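Local coordinates for protein N-acetyl-beta-D glucosaminidase (Rhizomucor miehei CAU432, PDB 4ZM6) that pairs a glycoside hydrolase family 3 beta-N-acetylglucosaminidase with a GCN5-related glucosamine N-acetyltransferase region that binds acetyl-CoA, at residues A111-V114 / A115-I118; K120-T124 / L125-W129; Q335-D338 / Q339-W343; E637-E641 / Q642-C646. One frame throughout, in Å; residues are numbered along the deposited sequence.

Overall arrangement
Three of the four contacts belong to the glycosidase part of the chain and one to the acetyltransferase part. Contacts 1 and 2 follow each other on helix 108-125, with centres 13 Å apart; contact 1 lies in its first half, contact 2 at the C-terminal end. Contact 3, the end of helix 323-340, lies 14 Å from contact 2 (centres), and the two meet where Leu341 packs on Asn128. Contact 4 ends helix 627-642 of the acetyltransferase; Arg640 packs against Arg112 of contact 1, joining the two regions, with centres 17 Å apart. Bound acetyl-CoA is about 11 Å from the side chain of Asn113 and about 10 Å from that of Phe639.

Contact 1 of 4, residues A111-V114 / A115-I118; sequences ARNV and AMAI
Met116 lays its thioether beside two side chains from the previous turn, Arg112 and Asn113. Its SD is 3.9 Å from Arg112 NE and 3.8 Å from Asn113 OD1, and the side chains run next to one another in the same direction. The sulfur approaches the guanidinium obliquely. Arg112 CG lies trans to the backbone N (chi1 -179°), and a bend at chi3 brings the guanidinium edge-on to the Asn113 amide oxygen. There NH2 gives Asn113 OD1 a hydrogen bond of 2.9 Å, with the oxygen in the guanidinium plane; NE adds a weak one to the same oxygen. The other end of that amide is held as well, since Asn113 ND2 donates to Lys677 O. Behind the side chains, Met116 N bonds Arg112 O at 3.0 Å and Ala117 N bonds Asn113 O at 2.9 Å. Further round, Ala111 and Ala115 face helix 155-171, while Val114 packs on Leu367 of helix 357-368. Arg112 also touches Leu636 and Arg640 of helix 627-642. This is i to i+3 and i to i+4 packing on an alpha-helix of the family 3 catalytic domain, whose Arg112-Asn113 side faces the acetyltransferase region.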
loop_
_atom_site.group_PDB
_atom_site.type_symbol
_atom_site.label_atom_id
_atom_site.label_comp_id
_atom_site.label_asym_id
_atom_site.label_seq_id
_atom_site.Cartn_x
_atom_site.Cartn_y
_atom_site.Cartn_z
ATOM N N ALA A 111 -9.654 13.266 -15.700
ATOM C CA ALA A 111 -9.224 12.283 -16.686
ATOM C C ALA A 111 -10.333 11.314 -17.051
ATOM O O ALA A 111 -10.482 10.965 -18.219
ATOM C CB ALA A 111 -8.028 11.506 -16.178
ATOM N N ARG A 112 -11.086 10.864 -16.047
ATOM C CA ARG A 112 -12.179 9.916 -16.272
ATOM C C ARG A 112 -13.161 10.534 -17.246
ATOM O O ARG A 112 -13.524 9.915 -18.247
ATOM C CB ARG A 112 -12.895 9.569 -14.960
ATOM C CG ARG A 112 -14.043 8.570 -15.099
ATOM C CD ARG A 112 -15.048 8.706 -13.961
ATOM N NE ARG A 112 -15.736 10.000 -13.981
ATOM C CZ ARG A 112 -16.506 10.474 -12.999
ATOM N NH1 ARG A 112 -16.718 9.767 -11.891
ATOM N NH2 ARG A 112 -17.074 11.666 -13.125
ATOM N N ASN A 113 -13.563 11.766 -16.951
ATOM C CA ASN A 113 -14.491 12.496 -17.804
ATOM C C ASN A 113 -13.982 12.683 -19.222
ATOM O O ASN A 113 -14.744 12.552 -20.179
ATOM C CB ASN A 113 -14.838 13.844 -17.177
ATOM C CG ASN A 113 -15.693 13.694 -15.935
ATOM O OD1 ASN A 113 -16.443 12.722 -15.798
ATOM N ND2 ASN A 113 -15.581 14.643 -15.022
ATOM N N VAL A 114 -12.695 12.982 -19.361
ATOM C CA VAL A 114 -12.100 13.116 -20.689
ATOM C C VAL A 114 -12.286 11.824 -21.480
ATOM O O VAL A 114 -12.704 11.860 -22.633
ATOM C CB VAL A 114 -10.610 13.501 -20.611
ATOM C CG1 VAL A 114 -9.912 13.272 -21.940
ATOM C CG2 VAL A 114 -10.477 14.955 -20.195
ATOM N N ALA A 115 -11.993 10.690 -20.852
ATOM C CA ALA A 115 -12.116 9.400 -21.514
ATOM C C ALA A 115 -13.570 9.088 -21.889
ATOM O O ALA A 115 -13.837 8.543 -22.962
ATOM C CB ALA A 115 -11.538 8.300 -20.636
ATOM N N MET A 116 -14.503 9.442 -21.009
ATOM C CA MET A 116 -15.924 9.237 -21.268
ATOM C C MET A 116 -16.352 10.052 -22.479
ATOM O O MET A 116 -16.985 9.525 -23.393
ATOM C CB MET A 116 -16.764 9.654 -20.060
ATOM C CG MET A 116 -16.582 8.776 -18.836
ATOM S SD MET A 116 -17.491 9.412 -17.415
ATOM C CE MET A 116 -19.112 8.743 -17.776
ATOM N N ALA A 117 -15.998 11.336 -22.469
ATOM C CA ALA A 117 -16.292 12.251 -23.573
ATOM C C ALA A 117 -15.726 11.762 -24.908
ATOM O O ALA A 117 -16.382 11.878 -25.947
ATOM C CB ALA A 117 -15.747 13.633 -23.257
ATOM N N ILE A 118 -14.513 11.216 -24.875
ATOM C CA ILE A 118 -13.857 10.717 -26.079
ATOM C C ILE A 118 -14.516 9.438 -26.569
ATOM O O ILE A 118 -14.734 9.281 -27.767
ATOM C CB ILE A 118 -12.341 10.493 -25.844
ATOM C CG1 ILE A 118 -11.613 11.840 -25.824
ATOM C CG2 ILE A 118 -11.729 9.571 -26.895
ATOM C CD1 ILE A 118 -11.673 12.620 -27.127
#

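Contact 2 of 4, residues K120-T124 / L125-W129; sequences KELLT and LGMNW
Leu122 and Met127 carry the apolar part of this helix end, their side chains meeting at a slant. Met127 CB sits over Leu122 CB, 3.6 Å away, and the methionine then bends twice, at chi2 and chi3, so that its CE curls back to 3.6 Å from Leu122 CD2. One branch of the leucine is thus touched by both the root and the tip of Met127. Both residues also pack on Val79 of strand 76-79, which makes the pair part of the domain interior. Leu125, at the end of the helix, is turned differently: its CG settles 3.4 Å from Glu121 O, close to the hydroxyl of Thr124. That hydroxyl lies between the backbone N and the carbonyl carbon (chi1 61°), which points OG1 back along the helix to donate to Glu121 O at 2.9 Å. The same carbonyl takes a weak bond from Leu125 N, so Glu121 O has two donors as the regular bonding runs out. Beyond it the backbone bonds are weak too: Gly126 N to Leu123 O at 3.2 Å, and Met127 N to Leu122 O with an angle at the hydrogen of only 123°. Met127 O receives a CA-H...O contact from Leu123 CA at 3.3 Å. The Glu121 carboxylate has its partners outside, Thr94 and His360. A glycine of positive phi, Gly126 at 108°, ends helix 108-125 here, and a short connection through Met127 and Asn128 leads into strand 129-130 of the parallel sheet, a helix-to-strand link in keeping with the TIM-barrel-type domain of family 3 glycosidases.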
loop_
_atom_site.group_PDB
_atom_site.type_symbol
_atom_site.label_atom_id
_atom_site.label_comp_id
_atom_site.label_asym_id
_atom_site.label_seq_id
_atom_site.Cartn_x
_atom_site.Cartn_y
_atom_site.Cartn_z
ATOM N N LYS A 120 -17.552 8.441 -26.200
ATOM C CA LYS A 120 -18.833 8.836 -26.789
ATOM C C LYS A 120 -18.631 9.237 -28.250
ATOM O O LYS A 120 -19.308 8.722 -29.138
ATOM C CB LYS A 120 -19.435 10.005 -25.999
ATOM C CG LYS A 120 -20.922 10.249 -26.212
ATOM C CD LYS A 120 -21.362 11.494 -25.443
ATOM C CE LYS A 120 -22.824 11.454 -25.016
ATOM N NZ LYS A 120 -23.767 11.724 -26.137
ATOM N N GLU A 121 -17.679 10.140 -28.487
ATOM C CA GLU A 121 -17.354 10.595 -29.838
ATOM C C GLU A 121 -16.904 9.438 -30.729
ATOM O O GLU A 121 -17.420 9.264 -31.827
ATOM C CB GLU A 121 -16.283 11.692 -29.807
ATOM C CG GLU A 121 -16.794 13.029 -29.282
ATOM C CD GLU A 121 -15.823 14.184 -29.491
ATOM O OE1 GLU A 121 -14.781 13.995 -30.158
ATOM O OE2 GLU A 121 -16.105 15.292 -28.981
ATOM N N LEU A 122 -15.955 8.644 -30.251
ATOM C CA LEU A 122 -15.459 7.502 -31.016
ATOM C C LEU A 122 -16.556 6.489 -31.351
ATOM O O LEU A 122 -16.584 5.949 -32.454
ATOM C CB LEU A 122 -14.324 6.800 -30.259
ATOM C CG LEU A 122 -12.981 7.532 -30.186
ATOM C CD1 LEU A 122 -12.060 6.842 -29.196
ATOM C CD2 LEU A 122 -12.319 7.603 -31.551
ATOM N N LEU A 123 -17.458 6.237 -30.407
ATOM C CA LEU A 123 -18.496 5.219 -30.598
ATOM C C LEU A 123 -19.534 5.617 -31.645
ATOM O O LEU A 123 -20.002 4.763 -32.401
ATOM C CB LEU A 123 -19.191 4.887 -29.272
ATOM C CG LEU A 123 -20.161 3.695 -29.276
ATOM C CD1 LEU A 123 -19.512 2.438 -29.837
ATOM C CD2 LEU A 123 -20.692 3.430 -27.876
ATOM N N THR A 124 -19.896 6.897 -31.692
ATOM C CA THR A 124 -20.848 7.375 -32.692
ATOM C C THR A 124 -20.250 7.281 -34.101
ATOM O O THR A 124 -20.961 6.980 -35.061
ATOM C CB THR A 124 -21.300 8.824 -32.423
ATOM O OG1 THR A 124 -20.166 9.693 -32.458
ATOM C CG2 THR A 124 -21.994 8.942 -31.070
ATOM N N LEU A 125 -18.942 7.522 -34.214
ATOM C CA LEU A 125 -18.238 7.429 -35.498
ATOM C C LEU A 125 -17.963 5.987 -35.943
ATOM O O LEU A 125 -17.598 5.758 -37.095
ATOM C CB LEU A 125 -16.915 8.200 -35.442
ATOM C CG LEU A 125 -16.989 9.698 -35.125
ATOM C CD1 LEU A 125 -15.596 10.312 -35.105
ATOM C CD2 LEU A 125 -17.883 10.432 -36.115
ATOM N N GLY A 126 -18.117 5.024 -35.035
ATOM C CA GLY A 126 -17.891 3.616 -35.352
ATOM C C GLY A 126 -16.630 3.029 -34.740
ATOM O O GLY A 126 -16.386 1.828 -34.885
ATOM N N MET A 127 -15.819 3.858 -34.073
ATOM C CA MET A 127 -14.677 3.352 -33.297
ATOM C C MET A 127 -15.159 2.711 -32.016
ATOM O O MET A 127 -15.929 3.311 -31.268
ATOM C CB MET A 127 -13.675 4.450 -32.932
ATOM C CG MET A 127 -12.507 4.547 -33.885
ATOM S SD MET A 127 -13.040 5.283 -35.431
ATOM C CE MET A 127 -13.099 7.015 -34.976
ATOM N N ASN A 128 -14.675 1.504 -31.759
ATOM C CA ASN A 128 -15.093 0.729 -30.604
ATOM C C ASN A 128 -13.910 0.056 -29.903
ATOM O O ASN A 128 -14.056 -1.001 -29.288
ATOM C CB ASN A 128 -16.143 -0.300 -31.039
ATOM C CG ASN A 128 -15.711 -1.108 -32.252
ATOM O OD1 ASN A 128 -14.570 -1.013 -32.711
ATOM N ND2 ASN A 128 -16.624 -1.907 -32.778
ATOM N N TRP A 129 -12.740 0.683 -29.999
ATOM C CA TRP A 129 -11.530 0.202 -29.334
ATOM C C TRP A 129 -10.469 1.292 -29.393
ATOM O O TRP A 129 -9.847 1.504 -30.428
ATOM C CB TRP A 129 -10.993 -1.074 -29.996
ATOM C CG TRP A 129 -9.889 -1.766 -29.219
ATOM C CD1 TRP A 129 -9.090 -1.224 -28.248
ATOM C CD2 TRP A 129 -9.455 -3.121 -29.374
ATOM N NE1 TRP A 129 -8.205 -2.161 -27.786
ATOM C CE2 TRP A 129 -8.405 -3.333 -28.461
ATOM C CE3 TRP A 129 -9.858 -4.177 -30.194
ATOM C CZ2 TRP A 129 -7.751 -4.555 -28.344
ATOM C CZ3 TRP A 129 -9.208 -5.395 -30.081
ATOM C CH2 TRP A 129 -8.163 -5.573 -29.163
#

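Contact 3 of 4, residues Q335-D338 / Q339-W343; sequences QLKD and QFLNW
Leu341 and Lys337 form the close-packed side of the C-terminal end of helix 323-340. CD1 of the leucine lies across the aliphatic part of the lysine, 3.6 Å from CG and 3.8 Å from both CB and CD, and the lysine is straight beyond CG, giving the methyl a length of chain to rest on. Alongside, Leu336 CD1 reaches Phe340 CE2 at 3.8 Å; the leucine gets there because its CG stands trans to the backbone N (chi1 -177°). Leu336 O sits at the edge of the same ring, near its plane, 3.5 Å from CD2. Leu336, Lys337 and Leu341 all also touch Phe76 of strand 76-79, in the parallel sheet of the TIM-barrel-type domain. The other side is looser. Gln339 is extended beyond CG, its CB 3.4 Å from Leu336 O, and it and Asp338 lie at the surface, though the Asp338 carboxylate makes a salt bridge with Arg73. Gln339 N still bonds Gln335 O at 3.0 Å, whereas Leu336 O receives just weak bonds from Gln339 N and Phe340 N. Lys337 O takes two donors: Leu341 N arrives almost straight on to the oxygen, and Phe340 N, at 3.2 Å, comes from well above the carbonyl plane. The buried lysine ends in backbone oxygens, with NZ bonded to Pro74 O and Gly40 O. Lys337 therefore serves both chemistries: its methylenes pack with Leu341 and Phe76, while its ammonium, probably charged, is met by carbonyls that would partly offset the cost of burial.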
loop_
_atom_site.group_PDB
_atom_site.type_symbol
_atom_site.label_atom_id
_atom_site.label_comp_id
_atom_site.label_asym_id
_atom_site.label_seq_id
_atom_site.Cartn_x
_atom_site.Cartn_y
_atom_site.Cartn_z
ATOM N N GLN A 335 -15.002 -13.527 -26.215
ATOM C CA GLN A 335 -15.442 -12.879 -24.976
ATOM C C GLN A 335 -15.345 -11.354 -25.063
ATOM O O GLN A 335 -16.286 -10.644 -24.700
ATOM C CB GLN A 335 -14.624 -13.387 -23.777
ATOM C CG GLN A 335 -15.138 -14.692 -23.181
ATOM C CD GLN A 335 -14.065 -15.467 -22.425
ATOM O OE1 GLN A 335 -13.009 -15.786 -22.973
ATOM N NE2 GLN A 335 -14.341 -15.787 -21.165
ATOM N N LEU A 336 -14.209 -10.861 -25.555
ATOM C CA LEU A 336 -13.986 -9.425 -25.672
ATOM C C LEU A 336 -14.982 -8.791 -26.636
ATOM O O LEU A 336 -15.559 -7.749 -26.336
ATOM C CB LEU A 336 -12.548 -9.125 -26.115
ATOM C CG LEU A 336 -12.157 -7.642 -26.209
ATOM C CD1 LEU A 336 -12.557 -6.881 -24.959
ATOM C CD2 LEU A 336 -10.668 -7.479 -26.458
ATOM N N LYS A 337 -15.194 -9.425 -27.784
ATOM C CA LYS A 337 -16.193 -8.950 -28.745
ATOM C C LYS A 337 -17.612 -8.985 -28.174
ATOM O O LYS A 337 -18.380 -8.046 -28.362
ATOM C CB LYS A 337 -16.126 -9.753 -30.050
ATOM C CG LYS A 337 -14.924 -9.401 -30.913
ATOM C CD LYS A 337 -15.106 -9.841 -32.353
ATOM C CE LYS A 337 -13.935 -9.383 -33.207
ATOM N NZ LYS A 337 -14.258 -9.377 -34.657
ATOM N N ASP A 338 -17.951 -10.060 -27.465
ATOM C CA ASP A 338 -19.276 -10.196 -26.847
ATOM C C ASP A 338 -19.540 -9.137 -25.777
ATOM O O ASP A 338 -20.692 -8.782 -25.523
ATOM C CB ASP A 338 -19.457 -11.594 -26.240
ATOM C CG ASP A 338 -19.567 -12.687 -27.295
ATOM O OD1 ASP A 338 -19.988 -12.389 -28.431
ATOM O OD2 ASP A 338 -19.237 -13.849 -26.990
ATOM N N GLN A 339 -18.475 -8.640 -25.148
ATOM C CA GLN A 339 -18.596 -7.586 -24.144
ATOM C C GLN A 339 -19.011 -6.252 -24.769
ATOM O O GLN A 339 -19.758 -5.492 -24.162
ATOM C CB GLN A 339 -17.276 -7.421 -23.376
ATOM C CG GLN A 339 -17.410 -6.617 -22.085
ATOM C CD GLN A 339 -16.107 -6.484 -21.305
ATOM O OE1 GLN A 339 -15.887 -5.484 -20.616
ATOM N NE2 GLN A 339 -15.242 -7.491 -21.403
ATOM N N PHE A 340 -18.531 -5.976 -25.978
ATOM C CA PHE A 340 -18.704 -4.660 -26.595
ATOM C C PHE A 340 -19.504 -4.633 -27.902
ATOM O O PHE A 340 -20.019 -3.578 -28.273
ATOM C CB PHE A 340 -17.329 -4.037 -26.859
ATOM C CG PHE A 340 -16.582 -3.649 -25.614
ATOM C CD1 PHE A 340 -16.819 -2.426 -25.001
ATOM C CD2 PHE A 340 -15.630 -4.495 -25.065
ATOM C CE1 PHE A 340 -16.127 -2.058 -23.861
ATOM C CE2 PHE A 340 -14.934 -4.134 -23.926
ATOM C CZ PHE A 340 -15.183 -2.913 -23.321
ATOM N N LEU A 341 -19.609 -5.765 -28.598
ATOM C CA LEU A 341 -20.094 -5.772 -29.983
ATOM C C LEU A 341 -21.380 -6.572 -30.176
ATOM O O LEU A 341 -21.528 -7.668 -29.646
ATOM C CB LEU A 341 -19.006 -6.314 -30.922
ATOM C CG LEU A 341 -17.609 -5.692 -30.777
ATOM C CD1 LEU A 341 -16.613 -6.363 -31.707
ATOM C CD2 LEU A 341 -17.641 -4.196 -31.036
ATOM N N ASN A 342 -22.311 -5.995 -30.930
ATOM C CA ASN A 342 -23.500 -6.705 -31.391
ATOM C C ASN A 342 -23.959 -6.106 -32.721
ATOM O O ASN A 342 -23.899 -4.891 -32.915
ATOM C CB ASN A 342 -24.617 -6.664 -30.340
ATOM C CG ASN A 342 -25.336 -5.330 -30.296
ATOM O OD1 ASN A 342 -26.211 -5.053 -31.118
ATOM N ND2 ASN A 342 -24.979 -4.501 -29.325
ATOM N N TRP A 343 -24.421 -6.964 -33.625
ATOM C CA TRP A 343 -24.662 -6.568 -35.015
ATOM C C TRP A 343 -25.652 -5.415 -35.196
ATOM O O TRP A 343 -25.460 -4.580 -36.079
ATOM C CB TRP A 343 -25.105 -7.777 -35.845
ATOM C CG TRP A 343 -23.965 -8.654 -36.253
ATOM C CD1 TRP A 343 -23.725 -9.937 -35.851
ATOM C CD2 TRP A 343 -22.897 -8.304 -37.142
ATOM N NE1 TRP A 343 -22.575 -10.410 -36.441
ATOM C CE2 TRP A 343 -22.047 -9.426 -37.236
ATOM C CE3 TRP A 343 -22.578 -7.150 -37.867
ATOM C CZ2 TRP A 343 -20.900 -9.429 -38.032
ATOM C CZ3 TRP A 343 -21.438 -7.154 -38.660
ATOM C CH2 TRP A 343 -20.614 -8.288 -38.735
#

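Contact 4 of 4, residues E637-E641 / Q642-C646; sequences EHFRE and QGADC
Arg640 O is gripped by two donors, Gly643 N at 3.3 Å and a water at 3.1 Å, as helix 627-642 ends in a Schellman motif. The amide of Gly643 comes from above the carbonyl plane, and its positive phi (81°) takes the chain out of the helix. The wider-spanning, 6-to-1 bond of the motif runs from Ala644 N to Phe639 O at 3.0 Å. The water donates to Asp645 OD1 as well, again at 3.1 Å, bridging the helix and the outgoing chain; Asp645 OD2 is taken by Ile222 N. Between Gly643 and Asp645, Ala644 is the centre of an inverse gamma turn, and its CB packs 4.0 Å from Phe639 CB, meeting the phenyl ring obliquely. The helix end completes a beta-alpha-beta crossover of the GNAT fold: strand 608-618 leads through the loop with the acetyl-CoA-binding residues Gly624, Lys625 and Gly626 into the helix, whose first turn holds Gly628 and Thr629, and strand 646-649 follows, parallel to the first. On the helix side facing the glycosidase region, Arg640 NE forms a salt bridge with Glu167 of helix 155-171. The other side lies on strand 594-605, where His638, Phe639 and Gln642 rest against Thr600 and Ile602. His638 and Gln642 meet one turn apart. With CG trans to the backbone N (chi1 170°), the imidazole leans toward the glutamine, whose chain bends at chi2 and crosses it at an angle. Ring and amide planes are 26° apart, and the closest approach is His638 NE2 to Gln642 CG, 3.3 Å.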
loop_
_atom_site.group_PDB
_atom_site.type_symbol
_atom_site.label_atom_id
_atom_site.label_comp_id
_atom_site.label_asym_id
_atom_site.label_seq_id
_atom_site.Cartn_x
_atom_site.Cartn_y
_atom_site.Cartn_z
ATOM N N GLU A 637 -11.582 7.328 -6.408
ATOM C CA GLU A 637 -10.429 6.455 -6.643
ATOM C C GLU A 637 -10.531 5.200 -5.788
ATOM O O GLU A 637 -10.241 4.104 -6.262
ATOM C CB GLU A 637 -9.110 7.187 -6.364
ATOM C CG GLU A 637 -8.705 8.155 -7.467
ATOM C CD GLU A 637 -7.855 9.311 -6.970
ATOM O OE1 GLU A 637 -7.104 9.136 -5.981
ATOM O OE2 GLU A 637 -7.936 10.401 -7.585
ATOM N N HIS A 638 -10.953 5.363 -4.534
ATOM C CA HIS A 638 -11.164 4.221 -3.651
ATOM C C HIS A 638 -12.270 3.309 -4.182
ATOM O O HIS A 638 -12.057 2.110 -4.336
ATOM C CB HIS A 638 -11.498 4.662 -2.226
ATOM C CG HIS A 638 -11.948 3.535 -1.352
ATOM N ND1 HIS A 638 -13.178 3.517 -0.731
ATOM C CD2 HIS A 638 -11.352 2.358 -1.046
ATOM C CE1 HIS A 638 -13.310 2.387 -0.058
ATOM N NE2 HIS A 638 -12.218 1.665 -0.236
ATOM N N PHE A 639 -13.438 3.882 -4.463
ATOM C CA PHE A 639 -14.544 3.124 -5.031
ATOM C C PHE A 639 -14.095 2.382 -6.276
ATOM O O PHE A 639 -14.391 1.201 -6.449
ATOM C CB PHE A 639 -15.696 4.043 -5.431
ATOM C CG PHE A 639 -16.404 4.702 -4.278
ATOM C CD1 PHE A 639 -16.663 4.016 -3.097
ATOM C CD2 PHE A 639 -16.863 6.007 -4.402
ATOM C CE1 PHE A 639 -17.324 4.636 -2.052
ATOM C CE2 PHE A 639 -17.532 6.627 -3.362
ATOM C CZ PHE A 639 -17.759 5.943 -2.184
ATOM N N ARG A 640 -13.382 3.095 -7.140
ATOM C CA ARG A 640 -12.917 2.556 -8.411
ATOM C C ARG A 640 -12.083 1.291 -8.216
ATOM O O ARG A 640 -12.311 0.290 -8.891
ATOM C CB ARG A 640 -12.113 3.628 -9.154
ATOM C CG ARG A 640 -11.654 3.244 -10.547
ATOM C CD ARG A 640 -10.976 4.414 -11.240
ATOM N NE ARG A 640 -11.854 5.585 -11.365
ATOM C CZ ARG A 640 -11.632 6.794 -10.840
ATOM N NH1 ARG A 640 -10.545 7.057 -10.121
ATOM N NH2 ARG A 640 -12.514 7.763 -11.044
ATOM N N GLU A 641 -11.128 1.343 -7.290
ATOM C CA GLU A 641 -10.271 0.192 -6.978
ATOM C C GLU A 641 -11.065 -0.958 -6.379
ATOM O O GLU A 641 -10.764 -2.123 -6.640
ATOM C CB GLU A 641 -9.160 0.587 -6.001
ATOM C CG GLU A 641 -8.113 1.525 -6.579
ATOM C CD GLU A 641 -7.246 2.161 -5.504
ATOM O OE1 GLU A 641 -7.719 3.103 -4.826
ATOM O OE2 GLU A 641 -6.089 1.719 -5.336
ATOM N N GLN A 642 -12.069 -0.625 -5.568
ATOM C CA GLN A 642 -12.919 -1.629 -4.924
ATOM C C GLN A 642 -13.935 -2.269 -5.863
ATOM O O GLN A 642 -14.499 -3.312 -5.537
ATOM C CB GLN A 642 -13.665 -1.016 -3.734
ATOM C CG GLN A 642 -12.769 -0.623 -2.574
ATOM C CD GLN A 642 -11.937 -1.785 -2.085
ATOM O OE1 GLN A 642 -12.472 -2.823 -1.693
ATOM N NE2 GLN A 642 -10.622 -1.625 -2.120
ATOM N N GLY A 643 -14.178 -1.653 -7.015
ATOM C CA GLY A 643 -15.181 -2.148 -7.949
ATOM C C GLY A 643 -16.588 -1.730 -7.562
ATOM O O GLY A 643 -17.561 -2.375 -7.951
ATOM N N ALA A 644 -16.697 -0.654 -6.784
ATOM C CA ALA A 644 -17.988 -0.038 -6.501
ATOM C C ALA A 644 -18.342 0.862 -7.680
ATOM O O ALA A 644 -18.093 2.072 -7.648
ATOM C CB ALA A 644 -17.931 0.763 -5.208
ATOM N N ASP A 645 -18.911 0.259 -8.722
ATOM C CA ASP A 645 -19.181 0.967 -9.977
ATOM C C ASP A 645 -20.514 1.726 -10.000
ATOM O O ASP A 645 -20.709 2.590 -10.849
ATOM C CB ASP A 645 -19.107 0.002 -11.164
ATOM C CG ASP A 645 -17.737 -0.651 -11.309
ATOM O OD1 ASP A 645 -16.732 -0.061 -10.859
ATOM O OD2 ASP A 645 -17.666 -1.759 -11.886
ATOM N N CYS A 646 -21.433 1.399 -9.093
ATOM C CA CYS A 646 -22.642 2.200 -8.914
ATOM C C CYS A 646 -22.414 3.041 -7.676
ATOM O O CYS A 646 -22.262 2.502 -6.589
ATOM C CB CYS A 646 -23.878 1.319 -8.747
ATOM S SG CYS A 646 -24.191 0.197 -10.132
HETATM O O HOH W 1 -13.746 -0.766 -11.433
#